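Long-range contacts in GP37 (Pseudomonas phage phikz, PDB 5FT0), which inhibits the bacterial RNA degradosome, probably by binding RNase E, its ribonuclease component: residues S76-K84 and I128-V136; A92-Y103 and V165-L176. All blocks are in the same frame, centred on the assembly; numbering follows the deposited sequence.

Interaction 1: S76-K84 and I128-V136; sequences SRIIADNLK and IEFMPGVHV
Pro132 carries the middle of this contact, its ring set against the last turns of helix 67-82. Its CB lies 3.8 Å from Ala80 CB, and its CG comes 3.3 Å from Asp81 OD1, the two side chains crossing obliquely. The helix and strand axes, 7.9 Å apart at closest, run roughly antiparallel, at 151°. Toward the start of the helix segment, Arg77 bends at chi2 (-57°) and again at chi3, which folds its guanidinium back over the turn that ends the strand. There Gly133 O stands 3.8 Å above the centre of the guanidinium plane, while Arg77 NH2 gives a weak hydrogen bond to Pro132 O (3.2 Å). Arg77 NE lies 3.4 Å from the CA of Gly133, which has a positive phi (78°) in the type II turn Met131 to Val134. At the other end, the aliphatic part of Lys84 runs past Phe130, Lys84 CD to Phe130 CB 4.3 Å, while its amine bonds to Asn108. Arg77 NH1 is likewise held by Tyr73 OH. Because the strongest polar partners of both cations lie outside the two segments, the contact rests mainly on apolar and backbone-to-side-chain packing.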
loop_
_atom_site.group_PDB
_atom_site.type_symbol
_atom_site.label_atom_id
_atom_site.label_comp_id
_atom_site.label_asym_id
_atom_site.label_seq_id
_atom_site.Cartn_x
_atom_site.Cartn_y
_atom_site.Cartn_z
ATOM N N SER A 76 -1.490 11.123 -25.113
ATOM C CA SER A 76 -1.434 12.368 -24.353
ATOM C C SER A 76 -1.133 12.115 -22.881
ATOM O O SER A 76 -0.512 12.959 -22.223
ATOM C CB SER A 76 -2.746 13.141 -24.503
ATOM O OG SER A 76 -3.772 12.569 -23.711
ATOM N N ARG A 77 -1.568 10.971 -22.343
ATOM C CA ARG A 77 -1.216 10.626 -20.969
ATOM C C ARG A 77 0.245 10.202 -20.866
ATOM O O ARG A 77 0.907 10.479 -19.859
ATOM C CB ARG A 77 -2.132 9.517 -20.443
ATOM C CG ARG A 77 -3.628 9.855 -20.422
ATOM C CD ARG A 77 -3.933 11.105 -19.606
ATOM N NE ARG A 77 -3.558 10.968 -18.197
ATOM C CZ ARG A 77 -4.397 10.626 -17.225
ATOM N NH1 ARG A 77 -5.670 10.376 -17.500
ATOM N NH2 ARG A 77 -3.964 10.534 -15.974
ATOM N N ILE A 78 0.765 9.520 -21.889
ATOM C CA ILE A 78 2.172 9.127 -21.872
ATOM C C ILE A 78 3.069 10.354 -21.996
ATOM O O ILE A 78 4.091 10.465 -21.307
ATOM C CB ILE A 78 2.455 8.100 -22.982
ATOM C CG1 ILE A 78 1.652 6.820 -22.751
ATOM C CG2 ILE A 78 3.948 7.789 -23.067
ATOM C CD1 ILE A 78 1.831 5.787 -23.847
ATOM N N ILE A 79 2.704 11.291 -22.874
ATOM C CA ILE A 79 3.474 12.523 -23.018
ATOM C C ILE A 79 3.507 13.285 -21.699
ATOM O O ILE A 79 4.575 13.678 -21.213
ATOM C CB ILE A 79 2.896 13.387 -24.151
ATOM C CG1 ILE A 79 3.037 12.671 -25.499
ATOM C CG2 ILE A 79 3.568 14.757 -24.178
ATOM C CD1 ILE A 79 2.261 13.330 -26.613
ATOM N N ALA A 80 2.333 13.497 -21.096
ATOM C CA ALA A 80 2.273 14.199 -19.817
ATOM C C ALA A 80 3.060 13.461 -18.742
ATOM O O ALA A 80 3.706 14.088 -17.895
ATOM C CB ALA A 80 0.818 14.385 -19.389
ATOM N N ASP A 81 3.025 12.125 -18.767
ATOM C CA ASP A 81 3.759 11.334 -17.785
ATOM C C ASP A 81 5.265 11.551 -17.875
ATOM O O ASP A 81 5.975 11.389 -16.877
ATOM C CB ASP A 81 3.440 9.849 -17.967
ATOM C CG ASP A 81 2.502 9.321 -16.906
ATOM O OD1 ASP A 81 2.628 9.750 -15.739
ATOM O OD2 ASP A 81 1.647 8.472 -17.235
ATOM N N ASN A 82 5.775 11.899 -19.052
ATOM C CA ASN A 82 7.212 12.013 -19.246
ATOM C C ASN A 82 7.723 13.444 -19.173
ATOM O O ASN A 82 8.938 13.652 -19.261
ATOM C CB ASN A 82 7.611 11.384 -20.584
ATOM C CG ASN A 82 7.684 9.872 -20.505
ATOM O OD1 ASN A 82 8.711 9.311 -20.126
ATOM N ND2 ASN A 82 6.585 9.205 -20.843
ATOM N N LEU A 83 6.833 14.427 -19.008
ATOM C CA LEU A 83 7.277 15.795 -18.762
ATOM C C LEU A 83 8.137 15.884 -17.510
ATOM O O LEU A 83 9.030 16.734 -17.433
ATOM C CB LEU A 83 6.073 16.729 -18.633
ATOM C CG LEU A 83 5.241 16.938 -19.894
ATOM C CD1 LEU A 83 4.024 17.809 -19.595
ATOM C CD2 LEU A 83 6.097 17.552 -20.993
ATOM N N LYS A 84 7.880 15.017 -16.526
ATOM C CA LYS A 84 8.670 14.992 -15.302
ATOM C C LYS A 84 10.149 14.755 -15.568
ATOM O O LYS A 84 10.985 15.143 -14.746
ATOM C CB LYS A 84 8.151 13.901 -14.363
ATOM C CG LYS A 84 6.959 14.307 -13.524
ATOM C CD LYS A 84 6.344 13.089 -12.858
ATOM C CE LYS A 84 5.641 12.217 -13.884
ATOM N NZ LYS A 84 5.420 10.830 -13.393
ATOM N N ILE A 128 3.705 17.985 -2.211
ATOM C CA ILE A 128 3.597 18.336 -3.621
ATOM C C ILE A 128 3.232 17.074 -4.382
ATOM O O ILE A 128 3.909 16.047 -4.250
ATOM C CB ILE A 128 4.904 18.937 -4.167
ATOM C CG1 ILE A 128 5.340 20.139 -3.328
ATOM C CG2 ILE A 128 4.735 19.338 -5.622
ATOM C CD1 ILE A 128 6.727 20.638 -3.663
ATOM N N GLU A 129 2.163 17.141 -5.169
ATOM C CA GLU A 129 1.717 16.004 -5.963
ATOM C C GLU A 129 1.715 16.392 -7.434
ATOM O O GLU A 129 1.036 17.347 -7.829
ATOM C CB GLU A 129 0.330 15.533 -5.525
ATOM C CG GLU A 129 -0.182 14.333 -6.308
ATOM C CD GLU A 129 -1.447 13.746 -5.713
ATOM O OE1 GLU A 129 -1.784 14.103 -4.563
ATOM O OE2 GLU A 129 -2.096 12.921 -6.390
ATOM N N PHE A 130 2.480 15.657 -8.236
ATOM C CA PHE A 130 2.447 15.818 -9.681
ATOM C C PHE A 130 1.286 15.013 -10.248
ATOM O O PHE A 130 1.109 13.840 -9.903
ATOM C CB PHE A 130 3.767 15.362 -10.303
ATOM C CG PHE A 130 4.967 16.104 -9.789
ATOM C CD1 PHE A 130 5.387 17.275 -10.399
ATOM C CD2 PHE A 130 5.675 15.633 -8.695
ATOM C CE1 PHE A 130 6.491 17.959 -9.930
ATOM C CE2 PHE A 130 6.778 16.314 -8.221
ATOM C CZ PHE A 130 7.189 17.479 -8.840
HETATM N N MSE A 131 0.490 15.642 -11.106
HETATM C CA MSE A 131 -0.698 14.994 -11.648
HETATM C C MSE A 131 -0.763 15.114 -13.168
HETATM O O MSE A 131 -1.535 15.917 -13.700
HETATM C CB MSE A 131 -1.955 15.591 -11.018
HETATM C CG MSE A 131 -1.957 15.547 -9.493
HETATM SE SE MSE A 131 -3.489 16.461 -8.705
HETATM C CE MSE A 131 -4.915 15.305 -9.365
ATOM N N PRO A 132 0.041 14.312 -13.867
ATOM C CA PRO A 132 0.047 14.381 -15.332
ATOM C C PRO A 132 -1.275 13.908 -15.914
ATOM O O PRO A 132 -1.898 12.971 -15.411
ATOM C CB PRO A 132 1.199 13.449 -15.725
ATOM C CG PRO A 132 1.287 12.482 -14.598
ATOM C CD PRO A 132 0.935 13.257 -13.358
ATOM N N GLY A 133 -1.700 14.572 -16.985
ATOM C CA GLY A 133 -2.939 14.238 -17.653
ATOM C C GLY A 133 -4.194 14.745 -16.975
ATOM O O GLY A 133 -5.297 14.433 -17.443
ATOM N N VAL A 134 -4.067 15.515 -15.900
ATOM C CA VAL A 134 -5.205 16.021 -15.145
ATOM C C VAL A 134 -5.188 17.542 -15.207
ATOM O O VAL A 134 -4.121 18.164 -15.151
ATOM C CB VAL A 134 -5.175 15.529 -13.683
ATOM C CG1 VAL A 134 -6.324 16.128 -12.880
ATOM C CG2 VAL A 134 -5.221 14.010 -13.635
ATOM N N HIS A 135 -6.373 18.136 -15.337
ATOM C CA HIS A 135 -6.560 19.577 -15.258
ATOM C C HIS A 135 -7.582 19.874 -14.169
ATOM O O HIS A 135 -8.549 19.126 -13.997
ATOM C CB HIS A 135 -7.023 20.146 -16.600
ATOM C CG HIS A 135 -6.910 21.635 -16.700
ATOM N ND1 HIS A 135 -7.760 22.496 -16.040
ATOM C CD2 HIS A 135 -6.053 22.417 -17.400
ATOM C CE1 HIS A 135 -7.425 23.742 -16.319
ATOM N NE2 HIS A 135 -6.393 23.722 -17.143
ATOM N N VAL A 136 -7.362 20.965 -13.428
ATOM C CA VAL A 136 -8.197 21.244 -12.260
ATOM C C VAL A 136 -9.639 21.530 -12.666
ATOM O O VAL A 136 -10.570 21.271 -11.893
ATOM C CB VAL A 136 -7.599 22.404 -11.434
ATOM C CG1 VAL A 136 -7.665 23.713 -12.206
ATOM C CG2 VAL A 136 -8.312 22.531 -10.092
#

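Interaction 2: A92-Y103 and V165-L176; sequences AAGAVICGNDEY and VDKKNANNVKEL. With K (potassium ion), chain D.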
loop_
_atom_site.group_PDB
_atom_site.type_symbol
_atom_site.label_atom_id
_atom_site.label_comp_id
_atom_site.label_asym_id
_atom_site.label_seq_id
_atom_site.Cartn_x
_atom_site.Cartn_y
_atom_site.Cartn_z
ATOM N N ALA A 92 14.326 21.140 -11.637
ATOM C CA ALA A 92 13.569 22.002 -10.736
ATOM C C ALA A 92 12.879 21.201 -9.638
ATOM O O ALA A 92 12.701 21.706 -8.523
ATOM C CB ALA A 92 12.546 22.819 -11.524
ATOM N N ALA A 93 12.479 19.961 -9.932
ATOM C CA ALA A 93 11.924 19.101 -8.892
ATOM C C ALA A 93 13.011 18.628 -7.934
ATOM O O ALA A 93 12.782 18.536 -6.722
ATOM C CB ALA A 93 11.206 17.908 -9.521
ATOM N N GLY A 94 14.200 18.323 -8.459
ATOM C CA GLY A 94 15.288 17.886 -7.599
ATOM C C GLY A 94 15.714 18.952 -6.607
ATOM O O GLY A 94 16.100 18.644 -5.477
ATOM N N ALA A 95 15.637 20.222 -7.011
ATOM C CA ALA A 95 16.001 21.310 -6.109
ATOM C C ALA A 95 15.039 21.401 -4.931
ATOM O O ALA A 95 15.452 21.718 -3.809
ATOM C CB ALA A 95 16.044 22.633 -6.871
ATOM N N VAL A 96 13.752 21.137 -5.165
ATOM C CA VAL A 96 12.791 21.099 -4.066
ATOM C C VAL A 96 13.089 19.923 -3.143
ATOM O O VAL A 96 13.105 20.061 -1.915
ATOM C CB VAL A 96 11.353 21.032 -4.608
ATOM C CG1 VAL A 96 10.365 20.845 -3.466
ATOM C CG2 VAL A 96 11.026 22.281 -5.410
ATOM N N ILE A 97 13.338 18.751 -3.728
ATOM C CA ILE A 97 13.530 17.539 -2.940
ATOM C C ILE A 97 14.815 17.627 -2.124
ATOM O O ILE A 97 14.820 17.366 -0.915
ATOM C CB ILE A 97 13.526 16.306 -3.860
ATOM C CG1 ILE A 97 12.172 16.182 -4.564
ATOM C CG2 ILE A 97 13.847 15.048 -3.070
ATOM C CD1 ILE A 97 12.196 15.294 -5.790
ATOM N N CYS A 98 15.924 17.993 -2.771
ATOM C CA CYS A 98 17.204 18.069 -2.075
ATOM C C CYS A 98 17.282 19.258 -1.125
ATOM O O CYS A 98 18.171 19.291 -0.267
ATOM C CB CYS A 98 18.351 18.136 -3.084
ATOM S SG CYS A 98 18.485 16.688 -4.161
ATOM N N GLY A 99 16.383 20.231 -1.258
ATOM C CA GLY A 99 16.342 21.385 -0.385
ATOM C C GLY A 99 15.670 21.164 0.950
ATOM O O GLY A 99 15.498 22.115 1.715
ATOM N N ASN A 100 15.278 19.929 1.253
ATOM C CA ASN A 100 14.636 19.607 2.523
ATOM C C ASN A 100 14.916 18.146 2.829
ATOM O O ASN A 100 14.504 17.264 2.069
ATOM C CB ASN A 100 13.129 19.870 2.467
ATOM C CG ASN A 100 12.470 19.819 3.837
ATOM O OD1 ASN A 100 12.907 19.089 4.729
ATOM N ND2 ASN A 100 11.410 20.600 4.009
ATOM N N ASP A 101 15.613 17.895 3.941
ATOM C CA ASP A 101 15.940 16.528 4.323
ATOM C C ASP A 101 14.702 15.706 4.647
ATOM O O ASP A 101 14.742 14.477 4.532
ATOM C CB ASP A 101 16.891 16.532 5.522
ATOM C CG ASP A 101 18.205 17.229 5.220
ATOM O OD1 ASP A 101 18.772 16.987 4.132
ATOM O OD2 ASP A 101 18.665 18.023 6.067
ATOM N N GLU A 102 13.604 16.354 5.039
ATOM C CA GLU A 102 12.368 15.640 5.331
ATOM C C GLU A 102 11.558 15.320 4.081
ATOM O O GLU A 102 10.768 14.369 4.104
ATOM C CB GLU A 102 11.515 16.445 6.314
ATOM C CG GLU A 102 12.037 16.411 7.743
ATOM C CD GLU A 102 11.067 17.019 8.735
ATOM O OE1 GLU A 102 10.035 16.380 9.027
ATOM O OE2 GLU A 102 11.332 18.140 9.217
ATOM N N TYR A 103 11.730 16.086 3.004
ATOM C CA TYR A 103 11.080 15.764 1.739
ATOM C C TYR A 103 11.674 14.492 1.148
ATOM O O TYR A 103 12.893 14.384 0.978
ATOM C CB TYR A 103 11.244 16.907 0.738
ATOM C CG TYR A 103 10.335 18.099 0.934
ATOM C CD1 TYR A 103 9.360 18.111 1.920
ATOM C CD2 TYR A 103 10.445 19.210 0.108
ATOM C CE1 TYR A 103 8.530 19.209 2.088
ATOM C CE2 TYR A 103 9.623 20.304 0.263
ATOM C CZ TYR A 103 8.667 20.301 1.253
ATOM O OH TYR A 103 7.849 21.399 1.402
ATOM N N VAL A 165 4.554 26.390 1.913
ATOM C CA VAL A 165 5.563 25.364 2.160
ATOM C C VAL A 165 6.680 25.880 3.060
ATOM O O VAL A 165 7.784 25.325 3.060
ATOM C CB VAL A 165 6.142 24.843 0.830
ATOM C CG1 VAL A 165 5.058 24.182 -0.004
ATOM C CG2 VAL A 165 6.789 25.977 0.051
ATOM N N ASP A 166 6.392 26.937 3.831
ATOM C CA ASP A 166 7.319 27.664 4.707
ATOM C C ASP A 166 8.589 28.142 3.999
ATOM O O ASP A 166 8.852 27.782 2.846
ATOM C CB ASP A 166 7.650 26.844 5.973
ATOM C CG ASP A 166 8.524 25.622 5.711
ATOM O OD1 ASP A 166 9.625 25.754 5.136
ATOM O OD2 ASP A 166 8.097 24.511 6.096
ATOM N N LYS A 167 9.377 28.974 4.688
ATOM C CA LYS A 167 10.454 29.713 4.031
ATOM C C LYS A 167 11.596 28.827 3.549
ATOM O O LYS A 167 12.327 29.229 2.638
ATOM C CB LYS A 167 11.018 30.785 4.966
ATOM C CG LYS A 167 10.031 31.821 5.444
ATOM C CD LYS A 167 10.674 32.736 6.468
ATOM C CE LYS A 167 10.416 34.213 6.170
ATOM N NZ LYS A 167 8.987 34.594 6.297
ATOM N N LYS A 168 11.777 27.645 4.136
ATOM C CA LYS A 168 12.890 26.793 3.727
ATOM C C LYS A 168 12.730 26.305 2.292
ATOM O O LYS A 168 13.727 26.134 1.582
ATOM C CB LYS A 168 13.022 25.603 4.681
ATOM C CG LYS A 168 14.149 24.638 4.339
ATOM C CD LYS A 168 14.243 23.509 5.356
ATOM C CE LYS A 168 15.376 22.550 5.025
ATOM N NZ LYS A 168 15.505 21.473 6.048
ATOM N N ASN A 169 11.492 26.099 1.845
ATOM C CA ASN A 169 11.217 25.519 0.540
ATOM C C ASN A 169 10.559 26.498 -0.422
ATOM O O ASN A 169 10.356 26.148 -1.588
ATOM C CB ASN A 169 10.314 24.288 0.697
ATOM C CG ASN A 169 10.746 23.388 1.835
ATOM O OD1 ASN A 169 11.651 22.566 1.687
ATOM N ND2 ASN A 169 10.091 23.537 2.984
ATOM N N ALA A 170 10.235 27.711 0.031
ATOM C CA ALA A 170 9.335 28.578 -0.725
ATOM C C ALA A 170 9.895 28.926 -2.099
ATOM O O ALA A 170 9.168 28.885 -3.099
ATOM C CB ALA A 170 9.044 29.850 0.069
ATOM N N ASN A 171 11.180 29.273 -2.174
ATOM C CA ASN A 171 11.735 29.708 -3.451
ATOM C C ASN A 171 11.962 28.535 -4.399
ATOM O O ASN A 171 11.750 28.667 -5.610
ATOM C CB ASN A 171 13.036 30.480 -3.231
ATOM C CG ASN A 171 13.547 31.129 -4.505
ATOM O OD1 ASN A 171 14.557 30.710 -5.069
ATOM N ND2 ASN A 171 12.840 32.152 -4.972
ATOM N N ASN A 172 12.396 27.386 -3.874
ATOM C CA ASN A 172 12.535 26.202 -4.716
ATOM C C ASN A 172 11.190 25.776 -5.291
ATOM O O ASN A 172 11.102 25.380 -6.459
ATOM C CB ASN A 172 13.153 25.054 -3.918
ATOM C CG ASN A 172 14.619 25.278 -3.608
ATOM O OD1 ASN A 172 15.340 25.906 -4.381
ATOM N ND2 ASN A 172 15.069 24.759 -2.470
ATOM N N VAL A 173 10.131 25.855 -4.482
ATOM C CA VAL A 173 8.803 25.464 -4.944
ATOM C C VAL A 173 8.269 26.471 -5.956
ATOM O O VAL A 173 7.676 26.095 -6.973
ATOM C CB VAL A 173 7.856 25.298 -3.742
ATOM C CG1 VAL A 173 6.423 25.139 -4.209
ATOM C CG2 VAL A 173 8.274 24.100 -2.904
ATOM N N LYS A 174 8.480 27.764 -5.698
ATOM C CA LYS A 174 8.084 28.791 -6.657
ATOM C C LYS A 174 8.791 28.599 -7.995
ATOM O O LYS A 174 8.186 28.783 -9.057
ATOM C CB LYS A 174 8.381 30.176 -6.078
ATOM C CG LYS A 174 8.092 31.345 -7.008
ATOM C CD LYS A 174 8.141 32.658 -6.237
ATOM C CE LYS A 174 8.887 33.746 -6.999
ATOM N NZ LYS A 174 8.146 34.224 -8.199
ATOM N N GLU A 175 10.069 28.219 -7.962
ATOM C CA GLU A 175 10.797 27.970 -9.201
ATOM C C GLU A 175 10.303 26.711 -9.901
ATOM O O GLU A 175 10.376 26.621 -11.133
ATOM C CB GLU A 175 12.296 27.870 -8.921
ATOM C CG GLU A 175 12.937 29.187 -8.506
ATOM C CD GLU A 175 12.811 30.259 -9.576
ATOM O OE1 GLU A 175 13.109 29.966 -10.755
ATOM O OE2 GLU A 175 12.409 31.395 -9.238
ATOM N N LEU A 176 9.809 25.729 -9.140
ATOM C CA LEU A 176 9.230 24.538 -9.755
ATOM C C LEU A 176 7.986 24.895 -10.556
ATOM O O LEU A 176 7.836 24.485 -11.714
ATOM C CB LEU A 176 8.904 23.500 -8.682
ATOM C CG LEU A 176 8.049 22.304 -9.116
ATOM C CD1 LEU A 176 8.775 21.479 -10.165
ATOM C CD2 LEU A 176 7.683 21.440 -7.917
HETATM K K K D . 15.513 15.080 0.606
HETATM O O HOH W 1 12.894 24.369 -8.397
HETATM O O HOH W 2 12.794 22.538 -0.804
#
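Val96 wedges against helix 158-187 where the two helices pack closely, its CG2 lying 3.3 Å from Asn172 O and its CG1 3.9 Å from Val173 CG2. Placing CG1 anti to the backbone N (chi1 174°) turns the two methyls to these separate neighbours. Leu176 continues the apolar row, with CD1 4.2 Å from Ala92 CB. Beyond the helix end, Asn100 ND2 donates to Asn169 OD1 (3.1 Å), the amide planes only 5° apart, and the same ND2 sits over the centre of the Tyr103 ring, 3.7 Å above its plane. Asn169 ND2 in turn reaches Val165 O in an almost straight bond, which fixes the rotation of the amide. One water donates to Ala92 O and Asn172 O; a second donates to Val96 O and Asn169 OD1, which therefore takes two bonds. The loose solvent side is at the exposed, extended Lys168, its CE 3.3 Å from Gly99 O. Axes inclined at 167° define an antiparallel helix pair. Its first helix runs out into an Asx turn, Asn100 OD1 accepting from Glu102 N, and Ile97 O, Asn100 O and Tyr103 O bind potassium: a main-chain cation site at a helix C-terminus and the loop that follows.

In the fold
From the N terminus, helix 67-82 comes first and helix 87-98 follows it directly. Strand 122-132 then returns to the former, closing interaction 1 over 43 intervening residues, a loop that includes the first segment of interaction 2. Helix 158-187 arrives later and closes interaction 2 over 61 residues, so the segments alternate and the two loops cross. Although their centres are 20 Å apart, the contacts meet through the strand: Ile128 CD1 lies 3.6 Å from Val96 CG1, and Phe130 CZ lies 4.1 Å from Leu176 CD2. Strand 122-132, within the large antiparallel sheet, thus packs against three helices, linking 67-82 to the antiparallel pair 87-98 and 158-187.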